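Local coordinates for type II secretion system protein F (PDB 3C1Q) that probably serves in the inner membrane complex of the type II secretion system, which exports toxins and proteases from the periplasm, this piece being a cytoplasmic domain, at residues Gly61-Leu64 with Ser65-Leu68. Numbering follows the deposited sequence.
Sequences GYTL and SDSL
T63 caps the start of the short helix 64-68 by accepting a hydrogen bond at its hydroxyl, D66 N lying 3.1 Å from T63 OG1. Threonine suits this N-cap place because its CB carries a hydroxyl, which chi1 of 52° turns toward the N-H of D66 in the first turn. The carbonyl oxygen T63 O is gripped twice by S67: S67 N reaches it at 3.0 Å and S67 OG gives a second bond at 2.8 Å, the two donors coming from opposite faces of the carbonyl plane. Serine supplies a hydroxyl on CB, and with chi1 at -59° it lies beside its own backbone N, letting both donors converge. One helix, 45-59, ends in a Schellman motif at G61, whose positive phi (107°) favours glycine, and T63 begins the next. There L68 N bonds L64 O at 2.9 Å. L64 CD1 touches L68 CD2 at 3.9 Å, these buried leucines offering apolar branches to neighbouring helices: L64 touches V83 of helix 77-89 and V54 of helix 45-59, and L68 meets F79. Exposed D66 holds OD2 3.4 Å from Y62 CD1 at the ring edge, where C-H atoms are probably slightly positive, and K57 makes a cation-pi contact with Y62. The E87 carboxylate takes bonds from L64 N and S65 OG, consistent with anchoring the turn to helix 77-89.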
loop_
_atom_site.group_PDB
_atom_site.type_symbol
_atom_site.label_atom_id
_atom_site.label_comp_id
_atom_site.label_asym_id
_atom_site.label_seq_id
_atom_site.Cartn_x
_atom_site.Cartn_y
_atom_site.Cartn_z
ATOM N N GLY B 61 16.019 4.303 -20.472
ATOM C CA GLY B 61 15.482 3.387 -21.489
ATOM C C GLY B 61 15.631 1.900 -21.204
ATOM O O GLY B 61 15.190 1.051 -22.000
ATOM N N TYR B 62 16.222 1.562 -20.064
ATOM C CA TYR B 62 16.238 0.175 -19.617
ATOM C C TYR B 62 14.841 -0.223 -19.199
ATOM O O TYR B 62 14.106 0.588 -18.637
ATOM C CB TYR B 62 17.177 0.010 -18.438
ATOM C CG TYR B 62 18.631 0.229 -18.771
ATOM C CD1 TYR B 62 19.385 -0.788 -19.319
ATOM C CD2 TYR B 62 19.263 1.448 -18.515
ATOM C CE1 TYR B 62 20.708 -0.604 -19.613
ATOM C CE2 TYR B 62 20.588 1.638 -18.797
ATOM C CZ TYR B 62 21.318 0.607 -19.349
ATOM O OH TYR B 62 22.648 0.800 -19.632
ATOM N N THR B 63 14.464 -1.467 -19.455
ATOM C CA THR B 63 13.185 -1.955 -18.945
ATOM C C THR B 63 13.242 -2.123 -17.421
ATOM O O THR B 63 14.313 -2.169 -16.807
ATOM C CB THR B 63 12.792 -3.286 -19.570
ATOM O OG1 THR B 63 13.888 -4.193 -19.418
ATOM C CG2 THR B 63 12.431 -3.126 -21.040
ATOM N N LEU B 64 12.078 -2.179 -16.804
ATOM C CA LEU B 64 12.019 -2.448 -15.387
ATOM C C LEU B 64 12.633 -3.813 -15.087
ATOM O O LEU B 64 13.475 -3.934 -14.193
ATOM C CB LEU B 64 10.589 -2.372 -14.876
ATOM C CG LEU B 64 10.416 -2.621 -13.372
ATOM C CD1 LEU B 64 11.234 -1.654 -12.526
ATOM C CD2 LEU B 64 8.925 -2.567 -12.973
ATOM N N SER B 65 12.222 -4.835 -15.829
ATOM C CA SER B 65 12.757 -6.194 -15.638
ATOM C C SER B 65 14.280 -6.244 -15.760
ATOM O O SER B 65 14.952 -6.912 -14.966
ATOM C CB SER B 65 12.113 -7.187 -16.623
ATOM O OG SER B 65 12.262 -6.780 -17.971
ATOM N N ASP B 66 14.844 -5.535 -16.737
ATOM C CA ASP B 66 16.295 -5.560 -16.919
ATOM C C ASP B 66 16.975 -4.853 -15.733
ATOM O O ASP B 66 17.961 -5.353 -15.170
ATOM C CB ASP B 66 16.666 -4.905 -18.261
ATOM C CG ASP B 66 18.123 -5.059 -18.619
ATOM O OD1 ASP B 66 18.700 -6.120 -18.303
ATOM O OD2 ASP B 66 18.676 -4.131 -19.251
ATOM N N SER B 67 16.415 -3.712 -15.344
ATOM C CA SER B 67 16.932 -2.924 -14.209
ATOM C C SER B 67 16.915 -3.725 -12.894
ATOM O O SER B 67 17.890 -3.717 -12.150
ATOM C CB SER B 67 16.150 -1.625 -14.058
ATOM O OG SER B 67 16.229 -0.813 -15.232
ATOM N N LEU B 68 15.826 -4.451 -12.641
ATOM C CA LEU B 68 15.709 -5.243 -11.401
ATOM C C LEU B 68 16.771 -6.331 -11.309
ATOM O O LEU B 68 17.042 -6.839 -10.222
ATOM C CB LEU B 68 14.329 -5.874 -11.287
ATOM C CG LEU B 68 13.134 -4.925 -11.220
ATOM C CD1 LEU B 68 11.836 -5.736 -11.101
ATOM C CD2 LEU B 68 13.262 -3.916 -10.085
#